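Local coordinates for DUF3218 domain-containing protein (Pseudomonas aeruginosa, PDB 2IGS) that is of unknown function but belongs to the DUF3218 family, placed in the lysozyme clan, which hints at a lysozyme-like fold, at residues P50-G55 and N126-D131; D119-S124 and T208-Y213. All blocks are in the same frame, centred on the assembly; numbering follows the deposited sequence. Where two conformers were deposited one is given.

Contact 1 of 2, residues P50-G55 and N126-D131; sequences PEFIPG and NVYPTD
F52 reaches across to V127 and Y128 with the far end of its ring. From CB the side chain leaves the short 3-10 turn 50-52 with CG anti to the carbonyl carbon (chi1 -76°), which carries the ring toward 126-131. CB, CG and the CD atoms stay back from 126-131. CE1 is the first atom to touch: it lies 3.9 Å from V127 CG1 and 3.5 Å from Y128 CE1. CZ, the tip, goes furthest. It sits 3.5 Å from Y128 CE1, and 3.6 Å from V127 O, which lies at the ring edge near its plane. The two rings run nearly parallel, with planes at 5°. They are slid well apart, with centroids 5.2 Å from each other, and hardly overlap. V127 CG1 lies over one face of the Y128 ring, toward its rim.

The loop that F52 meets is held by D131. Y128 N gives a nearly straight hydrogen bond to D131 OD2 (3.0 Å, 167°), from well above the carboxylate plane. V127 N adds a weak bond to the same oxygen. Y128 OH is hydrogen-bonded to D62 OD2, and V127 O accepts from the Y152 hydroxyl. F52 also stacks on Y65 of helix 63-82. F52, Y128, Y65 and H49 form a small aromatic cluster, with Y128 opening the type I beta turn Y128 to D131 that leads into strand 132-134.

Contact 2 of 2, residues D119-S124 and T208-Y213; sequences DRFKGS and TLLLAY
L210 CG lies anti to the backbone N (chi1 -180°), which carries it toward F121, and chi2 of 74° then sets CD2 over the ring. F121 has its CG beside the backbone N instead (chi1 -54°), and its CB already points toward helix 203-216. The two side chains meet with a leucine methyl over a ring face. L210 CD2 stands 3.9 Å from the centroid of the F121 ring, only 10° off the ring normal. This is a CH-pi contact. The other methyl works nearer the rim: L210 CD1 is 3.9 Å from F121 CD1. L210 CG, which carries both methyls, comes 3.9 Å from F121 CE1. The next residue, L211, touches the far end of the ring, with its CD2 4.0 Å from F121 CZ.

F214, further along the same helix, meets the F121 ring edge-to-face. L48 of helix 35-48 touches F121, and I109 of helix 87-113 packs on L211. K122 and D119 pair with each other away from the ring. K122 NZ forms a salt bridge with D119 OD1 at 2.6 Å, and D119 OD2 takes a hydrogen bond from A138 N of the second subunit. Between the segments the contact is wholly apolar. It rests on dispersion and the exclusion of water, and its directional element is the L210 methyl over the centre of the F121 ring face.

In the fold
From the N terminus, the chain runs through helices 12-27 and 35-48 to reach 50-55. Helices 63-82 and 87-113 follow, and contact 1 closes this mainly helical loop when 126-131 returns to 50-55. Segment 119-124 comes just before 126-131 in the same connection after helix 87-113. Contact 2 closes a second loop later, through the small antiparallel sheet and helices 161-165, 171-177 and 190-200, ending on helix 203-216. The loops cross rather than nest, because 119-124 falls inside the first and 208-213 beyond it. The contact centres are about 14 Å apart. Together they fasten one connection to the 50-55 loop and to the C-terminal helix.

Contact 1 of 2, residues P50-G55 and N126-D131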
loop_
_atom_site.group_PDB
_atom_site.type_symbol
_atom_site.label_atom_id
_atom_site.label_comp_id
_atom_site.label_asym_id
_atom_site.label_seq_id
_atom_site.Cartn_x
_atom_site.Cartn_y
_atom_site.Cartn_z
ATOM N N PRO F 50 2.775 36.467 -13.778
ATOM C CA PRO F 50 2.763 37.117 -15.088
ATOM C C PRO F 50 1.572 38.067 -15.282
ATOM O O PRO F 50 1.612 38.890 -16.185
ATOM C CB PRO F 50 2.683 35.934 -16.065
ATOM C CG PRO F 50 2.166 34.777 -15.235
ATOM C CD PRO F 50 2.711 34.992 -13.896
ATOM N N GLU F 51 0.535 37.967 -14.445
ATOM C CA GLU F 51 -0.602 38.899 -14.525
ATOM C C GLU F 51 -0.264 40.286 -13.990
ATOM O O GLU F 51 -1.113 41.185 -14.057
ATOM C CB GLU F 51 -1.842 38.414 -13.763
ATOM C CG GLU F 51 -1.785 37.027 -13.227
ATOM C CD GLU F 51 -0.930 36.894 -11.982
ATOM O OE1 GLU F 51 -0.023 36.044 -12.024
ATOM O OE2 GLU F 51 -1.159 37.609 -10.981
ATOM N N PHE F 52 0.943 40.460 -13.440
ATOM C CA PHE F 52 1.416 41.804 -13.066
ATOM C C PHE F 52 1.460 42.728 -14.297
ATOM O O PHE F 52 1.239 43.936 -14.186
ATOM C CB PHE F 52 2.796 41.772 -12.400
ATOM C CG PHE F 52 2.785 41.294 -10.967
ATOM C CD1 PHE F 52 1.592 41.183 -10.251
ATOM C CD2 PHE F 52 3.983 40.953 -10.337
ATOM C CE1 PHE F 52 1.584 40.725 -8.915
ATOM C CE2 PHE F 52 3.997 40.517 -9.004
ATOM C CZ PHE F 52 2.780 40.394 -8.299
ATOM N N ILE F 53 1.746 42.128 -15.455
ATOM C CA ILE F 53 1.653 42.803 -16.748
ATOM C C ILE F 53 0.644 42.003 -17.580
ATOM O O ILE F 53 1.036 41.108 -18.329
ATOM C CB ILE F 53 3.038 42.873 -17.459
ATOM C CG1 ILE F 53 4.102 43.494 -16.550
ATOM C CG2 ILE F 53 2.955 43.619 -18.773
ATOM C CD1 ILE F 53 3.807 44.913 -16.087
ATOM N N PRO F 54 -0.664 42.289 -17.418
ATOM C CA PRO F 54 -1.697 41.493 -18.102
ATOM C C PRO F 54 -1.682 41.618 -19.633
ATOM O O PRO F 54 -1.839 42.711 -20.172
ATOM C CB PRO F 54 -3.011 42.036 -17.527
ATOM C CG PRO F 54 -2.684 43.362 -16.971
ATOM C CD PRO F 54 -1.245 43.352 -16.579
ATOM N N GLY F 55 -1.492 40.488 -20.309
ATOM C CA GLY F 55 -1.474 40.427 -21.776
ATOM C C GLY F 55 -0.254 41.098 -22.378
ATOM O O GLY F 55 -0.277 41.520 -23.534
ATOM N N ASN F 126 0.616 35.170 0.032
ATOM C CA ASN F 126 1.341 36.405 -0.300
ATOM C C ASN F 126 1.567 36.507 -1.797
ATOM O O ASN F 126 2.168 35.611 -2.381
ATOM C CB ASN F 126 2.683 36.407 0.428
ATOM C CG ASN F 126 2.545 36.705 1.906
ATOM O OD1 ASN F 126 1.507 37.183 2.365
ATOM N ND2 ASN F 126 3.606 36.451 2.656
ATOM N N VAL F 127 1.055 37.580 -2.403
ATOM C CA VAL F 127 1.146 37.837 -3.843
ATOM C C VAL F 127 2.444 38.602 -4.219
ATOM O O VAL F 127 3.025 38.381 -5.296
ATOM C CB VAL F 127 -0.117 38.627 -4.356
ATOM C CG1 VAL F 127 0.017 38.981 -5.803
ATOM C CG2 VAL F 127 -1.401 37.831 -4.158
ATOM N N TYR F 128 2.890 39.494 -3.333
ATOM C CA TYR F 128 4.077 40.346 -3.557
ATOM C C TYR F 128 5.318 39.866 -2.806
ATOM O O TYR F 128 5.193 39.281 -1.729
ATOM C CB TYR F 128 3.731 41.795 -3.209
ATOM C CG TYR F 128 2.578 42.258 -4.063
ATOM C CD1 TYR F 128 2.768 42.558 -5.407
ATOM C CD2 TYR F 128 1.294 42.310 -3.549
ATOM C CE1 TYR F 128 1.718 42.939 -6.205
ATOM C CE2 TYR F 128 0.217 42.684 -4.342
ATOM C CZ TYR F 128 0.442 42.985 -5.679
ATOM O OH TYR F 128 -0.609 43.376 -6.471
ATOM N N PRO F 129 6.529 40.108 -3.360
ATOM C CA PRO F 129 7.697 39.522 -2.696
ATOM C C PRO F 129 7.968 40.150 -1.341
ATOM O O PRO F 129 8.566 39.521 -0.479
ATOM C CB PRO F 129 8.845 39.806 -3.683
ATOM C CG PRO F 129 8.395 40.989 -4.453
ATOM C CD PRO F 129 6.907 40.863 -4.565
ATOM N N THR F 130 7.509 41.384 -1.158
ATOM C CA THR F 130 7.701 42.123 0.070
ATOM C C THR F 130 6.553 41.939 1.065
ATOM O O THR F 130 6.505 42.619 2.089
ATOM C CB THR F 130 7.812 43.618 -0.222
ATOM O OG1 THR F 130 6.695 44.008 -1.027
ATOM C CG2 THR F 130 9.113 43.924 -0.977
ATOM N N ASP F 131 5.613 41.045 0.771
ATOM C CA ASP F 131 4.454 40.901 1.653
ATOM C C ASP F 131 4.890 40.357 3.027
ATOM O O ASP F 131 5.837 39.529 3.147
ATOM C CB ASP F 131 3.378 39.995 1.025
ATOM C CG ASP F 131 2.387 40.759 0.125
ATOM O OD1 ASP F 131 2.278 41.996 0.216
ATOM O OD2 ASP F 131 1.699 40.111 -0.696
#

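Contact 2 of 2, residues D119-S124 and T208-Y213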
loop_
_atom_site.group_PDB
_atom_site.type_symbol
_atom_site.label_atom_id
_atom_site.label_comp_id
_atom_site.label_asym_id
_atom_site.label_seq_id
_atom_site.Cartn_x
_atom_site.Cartn_y
_atom_site.Cartn_z
ATOM N N ASP F 119 8.146 26.100 -8.195
ATOM C CA ASP F 119 6.951 25.539 -7.572
ATOM C C ASP F 119 7.055 25.579 -6.058
ATOM O O ASP F 119 6.029 25.607 -5.367
ATOM C CB ASP F 119 6.644 24.120 -8.080
ATOM C CG ASP F 119 5.566 24.113 -9.160
ATOM O OD1 ASP F 119 5.163 25.198 -9.605
ATOM O OD2 ASP F 119 5.099 23.041 -9.567
ATOM N N ARG F 120 8.288 25.572 -5.548
ATOM C CA ARG F 120 8.536 25.713 -4.111
ATOM C C ARG F 120 7.984 27.028 -3.544
ATOM O O ARG F 120 7.597 27.082 -2.378
ATOM C CB ARG F 120 10.035 25.580 -3.787
ATOM C CG ARG F 120 10.509 24.156 -3.538
ATOM C CD ARG F 120 9.972 23.595 -2.218
ATOM N NE ARG F 120 10.919 23.700 -1.109
ATOM C CZ ARG F 120 10.588 23.572 0.178
ATOM N NH1 ARG F 120 9.328 23.353 0.541
ATOM N NH2 ARG F 120 11.518 23.669 1.116
ATOM N N PHE F 121 7.932 28.064 -4.379
ATOM C CA PHE F 121 7.573 29.430 -3.931
ATOM C C PHE F 121 6.086 29.734 -3.995
ATOM O O PHE F 121 5.664 30.862 -3.712
ATOM C CB PHE F 121 8.323 30.513 -4.739
ATOM C CG PHE F 121 9.815 30.349 -4.766
ATOM C CD1 PHE F 121 10.527 30.045 -3.606
ATOM C CD2 PHE F 121 10.516 30.540 -5.958
ATOM C CE1 PHE F 121 11.935 29.890 -3.642
ATOM C CE2 PHE F 121 11.922 30.383 -6.017
ATOM C CZ PHE F 121 12.636 30.059 -4.851
ATOM N N LYS F 122 5.284 28.739 -4.370
ATOM C CA LYS F 122 3.852 28.952 -4.571
ATOM C C LYS F 122 3.023 28.631 -3.336
ATOM O O LYS F 122 3.535 28.064 -2.352
ATOM C CB LYS F 122 3.374 28.158 -5.783
ATOM C CG LYS F 122 4.035 28.619 -7.071
ATOM C CD LYS F 122 3.573 27.852 -8.268
ATOM C CE LYS F 122 4.244 28.351 -9.517
ATOM N NZ LYS F 122 4.133 27.342 -10.617
ATOM N N GLY F 123 1.753 29.024 -3.357
ATOM C CA GLY F 123 0.818 28.584 -2.318
ATOM C C GLY F 123 0.905 29.170 -0.903
ATOM O O GLY F 123 0.248 28.671 0.019
ATOM N N SER F 124 1.703 30.211 -0.699
ATOM C CA SER F 124 1.461 31.066 0.457
ATOM C C SER F 124 0.403 32.082 -0.005
ATOM O O SER F 124 0.135 32.201 -1.206
ATOM C CB SER F 124 2.753 31.728 0.955
ATOM O OG SER F 124 2.996 32.943 0.272
ATOM N N THR F 208 16.301 38.260 -2.002
ATOM C CA THR F 208 17.528 37.794 -1.320
ATOM C C THR F 208 17.191 36.880 -0.120
ATOM O O THR F 208 17.780 35.810 0.035
ATOM C CB THR F 208 18.430 38.975 -0.864
ATOM O OG1 THR F 208 18.588 39.901 -1.941
ATOM C CG2 THR F 208 19.811 38.515 -0.418
ATOM N N LEU F 209 16.245 37.319 0.711
ATOM C CA LEU F 209 15.795 36.573 1.871
ATOM C C LEU F 209 15.168 35.266 1.423
ATOM O O LEU F 209 15.473 34.202 2.007
ATOM C CB LEU F 209 14.772 37.399 2.683
ATOM C CG LEU F 209 14.049 36.772 3.892
ATOM C CD1 LEU F 209 15.051 36.510 5.032
ATOM C CD2 LEU F 209 12.872 37.647 4.405
ATOM N N LEU F 210 14.314 35.349 0.388
ATOM C CA LEU F 210 13.589 34.194 -0.142
ATOM C C LEU F 210 14.531 33.055 -0.540
ATOM O O LEU F 210 14.306 31.901 -0.192
ATOM C CB LEU F 210 12.718 34.592 -1.349
ATOM C CG LEU F 210 11.894 33.477 -2.011
ATOM C CD1 LEU F 210 10.688 33.089 -1.135
ATOM C CD2 LEU F 210 11.421 33.877 -3.403
ATOM N N LEU F 211 15.565 33.403 -1.289
ATOM C CA LEU F 211 16.544 32.439 -1.763
ATOM C C LEU F 211 17.421 31.908 -0.628
ATOM O O LEU F 211 17.763 30.743 -0.627
ATOM C CB LEU F 211 17.415 33.084 -2.854
ATOM C CG LEU F 211 16.678 33.455 -4.145
ATOM C CD1 LEU F 211 17.603 34.147 -5.131
ATOM C CD2 LEU F 211 15.996 32.233 -4.763
ATOM N N ALA F 212 17.774 32.757 0.333
ATOM C CA ALA F 212 18.567 32.303 1.480
ATOM C C ALA F 212 17.866 31.208 2.287
ATOM O O ALA F 212 18.457 30.176 2.613
ATOM C CB ALA F 212 18.913 33.495 2.397
ATOM N N TYR F 213 16.617 31.488 2.641
ATOM C CA TYR F 213 15.714 30.586 3.340
ATOM C C TYR F 213 15.545 29.286 2.564
ATOM O O TYR F 213 15.859 28.210 3.067
ATOM C CB TYR F 213 14.375 31.295 3.496
ATOM C CG TYR F 213 13.272 30.471 4.125
ATOM C CD1 TYR F 213 13.182 30.336 5.507
ATOM C CD2 TYR F 213 12.271 29.889 3.338
ATOM C CE1 TYR F 213 12.167 29.586 6.099
ATOM C CE2 TYR F 213 11.233 29.134 3.927
ATOM C CZ TYR F 213 11.193 28.988 5.304
ATOM O OH TYR F 213 10.192 28.256 5.912
#